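PDB 6HCP: BauA from Acinetobacter baumannii, which serves as the outer-membrane receptor for ferric preacinetobactin and, as in other TonB-dependent receptors, probably transports this iron-loaded siderophore into the periplasm. Local coordinates for residues Gly53-Lys56 with Thr60-Asn63; Ala469-Ile472 with Ile478-Tyr481. One frame throughout, in Å; residues are numbered along the deposited sequence.

How the contacts relate
Near the N-terminal end of the modelled chain, contact 1 closes a short loop: residues 53-56, on a small strand, meet 60-63 across three intervening residues, just before the chain enters the first strand of the main plug sheet. Contact 2 opens and closes much later, joining 469-472 to 478-481 as neighbouring strands of the barrel wall at a tight turn. The two loops follow in series, neither nesting nor crossing, yet they meet in space with centres about 11 Å apart. Pro-61 of contact 1 lies against Ala-469 and Tyr-481 of contact 2, and Thr-60 lies by Leu-471, so the plug's entry loop rests on the inner side of this hairpin.

Contact 1: residues Gly53-Lys56 with Thr60-Asn63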
# COMPACT_ATOMS: atom_id res chain seq x y z
N GLY A 53 -29.77 -33.72 -15.78
CA GLY A 53 -28.46 -33.84 -16.38
C GLY A 53 -27.99 -32.56 -17.08
O GLY A 53 -28.43 -31.44 -16.78
N SER A 54 -27.05 -32.73 -18.00
CA SER A 54 -26.37 -31.61 -18.63
C SER A 54 -27.32 -30.84 -19.54
O SER A 54 -27.95 -31.38 -20.42
CB SER A 54 -25.15 -32.09 -19.38
OG SER A 54 -24.56 -31.02 -20.09
N LYS A 55 -27.39 -29.52 -19.36
CA LYS A 55 -28.18 -28.66 -20.24
C LYS A 55 -27.36 -27.41 -20.58
O LYS A 55 -26.67 -26.87 -19.73
CB LYS A 55 -29.52 -28.29 -19.59
CG LYS A 55 -30.45 -29.47 -19.33
CD LYS A 55 -31.71 -29.13 -18.56
CE LYS A 55 -32.71 -28.32 -19.35
NZ LYS A 55 -33.35 -29.13 -20.42
N LYS A 56 -27.58 -26.89 -21.79
CA LYS A 56 -26.96 -25.67 -22.25
C LYS A 56 -27.63 -24.46 -21.57
O LYS A 56 -28.82 -24.48 -21.32
CB LYS A 56 -27.10 -25.52 -23.77
CG LYS A 56 -26.34 -26.55 -24.61
CD LYS A 56 -26.45 -26.28 -26.10
CE LYS A 56 -26.84 -27.48 -26.93
NZ LYS A 56 -25.84 -28.57 -26.84
N THR A 60 -31.79 -23.81 -20.37
CA THR A 60 -31.95 -24.08 -18.93
C THR A 60 -32.87 -23.04 -18.31
O THR A 60 -32.52 -21.85 -18.26
CB THR A 60 -30.59 -24.07 -18.22
OG1 THR A 60 -29.75 -25.07 -18.79
CG2 THR A 60 -30.71 -24.33 -16.74
N PRO A 61 -34.07 -23.43 -17.82
CA PRO A 61 -35.02 -22.48 -17.25
C PRO A 61 -34.75 -22.25 -15.76
O PRO A 61 -35.67 -22.20 -14.94
CB PRO A 61 -36.36 -23.18 -17.46
CG PRO A 61 -36.01 -24.64 -17.30
CD PRO A 61 -34.61 -24.80 -17.86
N PHE A 62 -33.47 -22.01 -15.46
CA PHE A 62 -32.95 -21.69 -14.14
C PHE A 62 -31.75 -20.77 -14.35
O PHE A 62 -31.19 -20.76 -15.46
CB PHE A 62 -32.50 -22.95 -13.41
CG PHE A 62 -33.58 -23.96 -13.14
CD1 PHE A 62 -34.44 -23.80 -12.07
CD2 PHE A 62 -33.78 -25.03 -13.99
CE1 PHE A 62 -35.51 -24.66 -11.89
CE2 PHE A 62 -34.83 -25.90 -13.80
CZ PHE A 62 -35.69 -25.72 -12.75
N ASN A 63 -31.42 -19.98 -13.33
CA ASN A 63 -30.25 -19.12 -13.36
C ASN A 63 -29.04 -19.94 -12.90
O ASN A 63 -28.93 -20.35 -11.73
CB ASN A 63 -30.51 -17.86 -12.52
CG ASN A 63 -29.44 -16.80 -12.69
OD1 ASN A 63 -28.30 -17.11 -12.97
ND2 ASN A 63 -29.83 -15.54 -12.55
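A chi1 of -60° turns OG1 of Thr-60 anti to its own carbonyl carbon and beside its backbone N, and from there the hydroxyl reaches back to the end of the preceding strand. It donates a hydrogen bond to Lys-56 O, with OG1 and O 2.8 Å apart. The hydroxyl approaches from above the carbonyl plane, 57° out of it, and so does not follow a lone pair. Threonine suits this buried place because its short side chain sets a hydroxyl beside the nearby carbonyl, while its methyl CG2 takes the position anti to the backbone N. The same OG1 lies against Lys-55, 3.3 Å from CB. Beyond that carbon the lysine chain bends at chi3 (71°), which brings CE to 4.3 Å from Pro-61 CD, a loose contact at the edge of the proline ring. Lysine suits a partly exposed place like this, where its long chain can run along the surface. Strand 54-56 pairs with strand 46-48, and the loop that follows leads into strand 64-68, the edge of the five-stranded plug sheet that lies within the barrel in TonB-dependent receptors. Pro-61 shapes that loop as the centre of an inverse gamma turn, a tight bend suited to proline's restricted phi, with a weak bond from Phe-62 N to Thr-60 O, 3.0 Å long. The carbonyls around the turn are held by the barrel: Lys-518 NZ bonds both Thr-60 O and Phe-62 O, while Asn-483 ND2 bonds Pro-61 O. Val-49 packs against Lys-55 and Thr-60 alike.

Contact 2: residues Ala469-Ile472 with Ile478-Tyr481; sequences ALLI and ISVY
Strands 469-472 and 478-481 run antiparallel, at 156° between their directions, with Ile-472 and Val-480 as a hydrogen-bonded pair (CA to CA 5.3 Å) and Leu-471 and Tyr-481 as a non-hydrogen-bonded pair (CA to CA 4.3 Å). Two backbone bonds join the former pair: Ile-472 N to Val-480 O at 2.8 Å, almost straight at 174°, and Val-480 N to Ile-472 O at 2.9 Å. At the next pair the strands meet through a CA-H...O contact, Tyr-481 CA lying 3.1 Å from Leu-470 O. Beta-branched side chains suit the extended backbone of Ile-472 and Val-480, and a methyl of the valine, CG1, lies against the branch carbon of Ile-472, 3.6 Å from CB, in one of the valine's two deposited conformers, so that closeness is tentative. The other face carries Leu-471 and Tyr-481. These strands form a hairpin of the transmembrane beta-barrel, in which alternate residues face outward and inward; the tight turn joining them is consistent with the periplasmic end. Leu-470 touches a bound detergent molecule, as befits a greasy residue on the outer surface, whereas the Leu-471 and Tyr-481 side faces the plug. Here the two side chains pass at a slant, Leu-471 CD1 reaching Tyr-481 CB at 4.2 Å. With chi1 at 74°, the tyrosine's CG sits between its backbone N and carbonyl carbon, and the ring turns off from strand 469-472 toward strand 508-520, where its OH hydrogen-bonds Glu-514. On this inner face Leu-471 CD2 also lies near Ser-479 OG, 4.1 Å away; serine, small and polar, fits because its hydroxyl hydrogen-bonds Leu-58 O of the plug's entry loop.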
# COMPACT_ATOMS: atom_id res chain seq x y z
N ALA A 469 -41.30 -25.98 -15.14
CA ALA A 469 -40.51 -24.94 -15.75
C ALA A 469 -40.86 -24.85 -17.24
O ALA A 469 -41.12 -25.86 -17.89
CB ALA A 469 -39.05 -25.23 -15.56
N LEU A 470 -40.85 -23.63 -17.77
CA LEU A 470 -41.16 -23.38 -19.17
C LEU A 470 -40.05 -22.52 -19.75
O LEU A 470 -39.69 -21.48 -19.17
CB LEU A 470 -42.51 -22.68 -19.26
CG LEU A 470 -42.96 -22.28 -20.66
CD1 LEU A 470 -43.06 -23.51 -21.55
CD2 LEU A 470 -44.28 -21.52 -20.59
N LEU A 471 -39.51 -22.95 -20.89
CA LEU A 471 -38.53 -22.19 -21.60
C LEU A 471 -38.97 -21.99 -23.07
O LEU A 471 -39.37 -22.94 -23.72
CB LEU A 471 -37.19 -22.91 -21.54
CG LEU A 471 -36.06 -22.11 -22.18
CD1 LEU A 471 -34.84 -22.08 -21.29
CD2 LEU A 471 -35.74 -22.64 -23.57
N ILE A 472 -38.92 -20.73 -23.52
CA ILE A 472 -39.22 -20.37 -24.89
C ILE A 472 -37.97 -19.75 -25.53
O ILE A 472 -37.43 -18.75 -25.04
CB ILE A 472 -40.42 -19.41 -24.96
CG1 ILE A 472 -41.68 -20.05 -24.37
CG2 ILE A 472 -40.63 -18.94 -26.40
CD1 ILE A 472 -42.79 -19.05 -24.10
N ILE A 478 -31.87 -15.83 -27.80
CA ILE A 478 -32.68 -15.26 -26.73
C ILE A 478 -33.62 -16.34 -26.20
O ILE A 478 -34.45 -16.88 -26.95
CB ILE A 478 -33.48 -14.06 -27.24
CG1 ILE A 478 -32.59 -12.96 -27.82
CG2 ILE A 478 -34.40 -13.54 -26.15
CD1 ILE A 478 -33.35 -11.85 -28.49
N SER A 479 -33.61 -16.54 -24.88
CA SER A 479 -34.55 -17.43 -24.21
C SER A 479 -35.29 -16.67 -23.12
O SER A 479 -34.71 -15.86 -22.42
CB SER A 479 -33.85 -18.64 -23.64
OG SER A 479 -33.37 -19.49 -24.67
N VAL A 480 -36.59 -16.95 -22.99
CA VAL A 480 -37.37 -16.49 -21.86
C VAL A 480 -37.83 -17.72 -21.08
O VAL A 480 -38.06 -18.77 -21.68
CB VAL A 480 -38.56 -15.62 -22.32
CG1 VAL A 480 -39.55 -16.43 -23.14
CG2 VAL A 480 -39.23 -14.94 -21.16
N TYR A 481 -37.88 -17.62 -19.75
CA TYR A 481 -38.18 -18.80 -18.93
C TYR A 481 -38.94 -18.41 -17.67
O TYR A 481 -38.89 -17.29 -17.19
CB TYR A 481 -36.91 -19.60 -18.63
CG TYR A 481 -35.98 -18.99 -17.61
CD1 TYR A 481 -36.13 -19.27 -16.27
CD2 TYR A 481 -34.98 -18.12 -17.99
CE1 TYR A 481 -35.30 -18.68 -15.32
CE2 TYR A 481 -34.14 -17.53 -17.06
CZ TYR A 481 -34.28 -17.84 -15.72
OH TYR A 481 -33.51 -17.23 -14.77